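PDB 4YWU: succinate-semialdehyde dehydrogenase, which probably oxidises succinic semialdehyde to succinate with a nicotinamide nucleotide as electron acceptor. Local coordinates for residues A[82-87]-A[132-137]. Sequence-based numbering, arbitrary orientation.
With SSN (4-oxobutanoic acid), chain C.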
ATOM      1  N   GLN A  82     -31.576  -0.654   8.076  1.00 28.45           N
ATOM      2  CA  GLN A  82     -31.506  -0.193   9.458  1.00 29.31           C
ATOM      3  C   GLN A  82     -30.265  -0.823  10.093  1.00 28.61           C
ATOM      4  O   GLN A  82     -29.555  -0.189  10.879  1.00 26.54           O
ATOM      5  CB  GLN A  82     -32.745  -0.624  10.236  1.00 31.18           C
ATOM      6  CG  GLN A  82     -34.012   0.065   9.804  1.00 34.79           C
ATOM      7  CD  GLN A  82     -35.201  -0.417  10.590  1.00 36.22           C
ATOM      8  OE1 GLN A  82     -35.584  -1.582  10.499  1.00 39.89           O
ATOM      9  NE2 GLN A  82     -35.791   0.470  11.379  1.00 35.47           N
ATOM     10  N   GLY A  83     -30.018  -2.081   9.739  1.00 28.00           N
ATOM     11  CA  GLY A  83     -28.863  -2.780  10.256  1.00 27.14           C
ATOM     12  C   GLY A  83     -27.604  -2.080   9.787  1.00 27.75           C
ATOM     13  O   GLY A  83     -26.648  -1.915  10.546  1.00 27.06           O
ATOM     14  N   GLU A  84     -27.603  -1.658   8.527  1.00 27.75           N
ATOM     15  CA  GLU A  84     -26.451  -0.965   7.984  1.00 27.95           C
ATOM     16  C   GLU A  84     -26.155   0.269   8.826  1.00 27.88           C
ATOM     17  O   GLU A  84     -25.024   0.467   9.275  1.00 28.03           O
ATOM     18  CB  GLU A  84     -26.699  -0.562   6.530  1.00 29.46           C
ATOM     19  CG  GLU A  84     -25.466   0.010   5.872  1.00 33.47           C
ATOM     20  CD  GLU A  84     -25.519  -0.049   4.364  1.00 36.84           C
ATOM     21  OE1 GLU A  84     -26.332  -0.830   3.825  1.00 39.40           O
ATOM     22  OE2 GLU A  84     -24.731   0.673   3.715  1.00 38.53           O
ATOM     23  N   VAL A  85     -27.178   1.091   9.048  1.00 27.00           N
ATOM     24  CA  VAL A  85     -27.023   2.305   9.845  1.00 26.44           C
ATOM     25  C   VAL A  85     -26.453   1.996  11.229  1.00 26.65           C
ATOM     26  O   VAL A  85     -25.642   2.761  11.755  1.00 27.07           O
ATOM     27  CB  VAL A  85     -28.373   3.042  10.012  1.00 25.82           C
ATOM     28  CG1 VAL A  85     -28.198   4.257  10.895  1.00 23.76           C
ATOM     29  CG2 VAL A  85     -28.903   3.463   8.659  1.00 23.73           C
ATOM     30  N   ASP A  86     -26.873   0.881  11.818  1.00 26.34           N
ATOM     31  CA  ASP A  86     -26.374   0.506  13.136  1.00 27.43           C
ATOM     32  C   ASP A  86     -24.879   0.227  13.091  1.00 28.04           C
ATOM     33  O   ASP A  86     -24.152   0.536  14.036  1.00 28.17           O
ATOM     34  CB  ASP A  86     -27.089  -0.736  13.667  1.00 28.31           C
ATOM     35  CG  ASP A  86     -28.553  -0.489  13.961  1.00 31.06           C
ATOM     36  OD1 ASP A  86     -28.939   0.685  14.161  1.00 32.01           O
ATOM     37  OD2 ASP A  86     -29.314  -1.482  14.006  1.00 32.28           O
ATOM     38  N   LEU A  87     -24.427  -0.367  11.992  1.00 28.27           N
ATOM     39  CA  LEU A  87     -23.016  -0.689  11.827  1.00 27.83           C
ATOM     40  C   LEU A  87     -22.221   0.591  11.600  1.00 27.72           C
ATOM     41  O   LEU A  87     -21.050   0.685  11.972  1.00 27.68           O
ATOM     42  CB  LEU A  87     -22.823  -1.655  10.656  1.00 26.25           C
ATOM     43  CG  LEU A  87     -21.387  -2.136  10.425  1.00 28.13           C
ATOM     44  CD1 LEU A  87     -20.753  -2.621  11.731  1.00 25.72           C
ATOM     45  CD2 LEU A  87     -21.408  -3.243   9.393  1.00 26.62           C
ATOM     46  N   ASN A 132     -23.757  -1.465  -3.155  1.00 25.82           N
ATOM     47  CA  ASN A 132     -24.306  -2.523  -2.309  1.00 26.57           C
ATOM     48  C   ASN A 132     -24.435  -2.184  -0.814  1.00 27.09           C
ATOM     49  O   ASN A 132     -25.205  -2.821  -0.095  1.00 27.91           O
ATOM     50  CB  ASN A 132     -23.525  -3.827  -2.518  1.00 28.62           C
ATOM     51  CG  ASN A 132     -22.124  -3.776  -1.954  1.00 30.37           C
ATOM     52  OD1 ASN A 132     -21.413  -2.778  -2.099  1.00 32.50           O
ATOM     53  ND2 ASN A 132     -21.709  -4.866  -1.321  1.00 29.48           N
ATOM     54  N   PHE A 133     -23.696  -1.180  -0.353  1.00 26.87           N
ATOM     55  CA  PHE A 133     -23.748  -0.733   1.041  1.00 25.76           C
ATOM     56  C   PHE A 133     -23.451   0.758   1.040  1.00 26.20           C
ATOM     57  O   PHE A 133     -22.398   1.202   1.489  1.00 24.98           O
ATOM     58  CB  PHE A 133     -22.720  -1.474   1.895  1.00 23.93           C
ATOM     59  CG  PHE A 133     -23.107  -2.885   2.212  1.00 23.33           C
ATOM     60  CD1 PHE A 133     -24.145  -3.149   3.095  1.00 23.89           C
ATOM     61  CD2 PHE A 133     -22.444  -3.956   1.618  1.00 24.66           C
ATOM     62  CE1 PHE A 133     -24.522  -4.461   3.386  1.00 24.49           C
ATOM     63  CE2 PHE A 133     -22.811  -5.273   1.898  1.00 23.59           C
ATOM     64  CZ  PHE A 133     -23.852  -5.526   2.784  1.00 25.02           C
ATOM     65  N   PRO A 134     -24.403   1.552   0.540  1.00 27.98           N
ATOM     66  CA  PRO A 134     -24.318   3.011   0.434  1.00 29.00           C
ATOM     67  C   PRO A 134     -23.626   3.720   1.591  1.00 29.32           C
ATOM     68  O   PRO A 134     -22.681   4.479   1.380  1.00 31.83           O
ATOM     69  CB  PRO A 134     -25.776   3.426   0.288  1.00 29.62           C
ATOM     70  CG  PRO A 134     -26.359   2.276  -0.472  1.00 28.94           C
ATOM     71  CD  PRO A 134     -25.770   1.089   0.243  1.00 26.20           C
ATOM     72  N   TYR A 135     -24.093   3.479   2.809  1.00 27.90           N
ATOM     73  CA  TYR A 135     -23.512   4.133   3.976  1.00 26.04           C
ATOM     74  C   TYR A 135     -22.297   3.424   4.556  1.00 24.03           C
ATOM     75  O   TYR A 135     -21.270   4.048   4.793  1.00 24.56           O
ATOM     76  CB  TYR A 135     -24.590   4.329   5.050  1.00 27.04           C
ATOM     77  CG  TYR A 135     -25.305   5.657   4.914  1.00 31.38           C
ATOM     78  CD1 TYR A 135     -25.830   6.067   3.687  1.00 32.69           C
ATOM     79  CD2 TYR A 135     -25.409   6.529   5.995  1.00 32.90           C
ATOM     80  CE1 TYR A 135     -26.438   7.315   3.538  1.00 34.73           C
ATOM     81  CE2 TYR A 135     -26.014   7.780   5.858  1.00 35.25           C
ATOM     82  CZ  TYR A 135     -26.524   8.169   4.626  1.00 36.06           C
ATOM     83  OH  TYR A 135     -27.111   9.413   4.484  1.00 37.53           O
ATOM     84  N   TYR A 136     -22.416   2.123   4.779  1.00 23.60           N
ATOM     85  CA  TYR A 136     -21.327   1.328   5.331  1.00 23.27           C
ATOM     86  C   TYR A 136     -20.027   1.545   4.550  1.00 22.96           C
ATOM     87  O   TYR A 136     -18.977   1.799   5.139  1.00 22.00           O
ATOM     88  CB  TYR A 136     -21.725  -0.153   5.308  1.00 24.43           C
ATOM     89  CG  TYR A 136     -20.583  -1.105   5.545  1.00 27.05           C
ATOM     90  CD1 TYR A 136     -19.983  -1.208   6.801  1.00 28.54           C
ATOM     91  CD2 TYR A 136     -20.077  -1.886   4.502  1.00 28.60           C
ATOM     92  CE1 TYR A 136     -18.905  -2.064   7.015  1.00 28.88           C
ATOM     93  CE2 TYR A 136     -18.997  -2.744   4.703  1.00 30.11           C
ATOM     94  CZ  TYR A 136     -18.414  -2.826   5.962  1.00 30.11           C
ATOM     95  OH  TYR A 136     -17.327  -3.647   6.161  1.00 29.83           O
ATOM     96  N   GLN A 137     -20.109   1.458   3.224  1.00 22.37           N
ATOM     97  CA  GLN A 137     -18.938   1.642   2.373  1.00 22.42           C
ATOM     98  C   GLN A 137     -18.259   2.972   2.662  1.00 22.29           C
ATOM     99  O   GLN A 137     -17.040   3.030   2.802  1.00 24.25           O
ATOM    100  CB  GLN A 137     -19.324   1.577   0.885  1.00 23.20           C
ATOM    101  CG  GLN A 137     -19.839   0.210   0.396  1.00 24.22           C
ATOM    102  CD  GLN A 137     -18.810  -0.911   0.541  1.00 25.03           C
ATOM    103  OE1 GLN A 137     -17.655  -0.672   0.904  1.00 25.68           O
ATOM    104  NE2 GLN A 137     -19.228  -2.138   0.249  1.00 23.07           N
TER
HETATM  105  C1  SSN C 501     -19.141  -6.168   0.779  1.00 58.86           C
HETATM  106  O1  SSN C 501     -19.078  -7.039   1.698  1.00 57.81           O
HETATM  107  C2  SSN C 501     -18.305  -4.898   0.816  1.00 59.42           C
HETATM  108  O2  SSN C 501     -19.909  -6.347  -0.191  1.00 58.07           O
HETATM  109  C3  SSN C 501     -17.360  -4.813  -0.376  1.00 58.65           C
HETATM  110  C4  SSN C 501     -15.928  -4.763   0.149  1.00 58.61           C
HETATM  111  O4  SSN C 501     -14.992  -5.335  -0.403  1.00 57.54           O
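Glu84, on helix 78-102, sends its carboxylate toward the backbone of residues 132-137, near the N-terminal end of helix 134-148. There OE2 of this residue, distant in sequence, accepts two backbone N-H groups, those of Tyr135 and Tyr136, an arrangement set in the aldehyde dehydrogenase fold beside the bound 4-oxobutanoic acid. The stronger bond, from Tyr136 N to Glu84 OE2, is 2.9 Å long and nearly straight at 165°; it uses the anti lone pair, away from OE1. Tyr135 N lies 3.0 Å from the same OE2, but its bond is weak and bent, 127°. Pro134, which has no N-H to give, sets its ring CD against Glu84 OE2. Glutamate fits because it brings a negative charge here; the Lys76 ammonium and the N-terminal end of the helix would probably both favour the ionised form.

The reach comes from a stretched side chain: CG stands anti to the backbone N (chi1 -173°) and the chain runs on extended. Its other oxygen, OE1, comes to the edge of the Phe133 ring, 3.3 Å from CD1. Lys76 NZ makes a salt bridge to Glu84 OE1 and a hydrogen bond to Asn132 O, linking the carboxylate to the backbone beside Phe133. One turn on from Glu84, Leu87 lays CD2 obliquely against the Tyr136 ring, 3.6 Å from CD1; leucine suits this place because its branched apolar end packs on the tyrosine ring. The hydroxyl of Tyr136 is hydrogen-bonded to Ser420.

Residues 132-137 also reach the ligand. Phe133 presents a ring edge to ligand O2, while the Gln137 amide donates through NE2 to Asn132 OD1. Asn132 ND2, on the same amide, makes a weak, bent hydrogen bond of 2.6 Å to ligand O2.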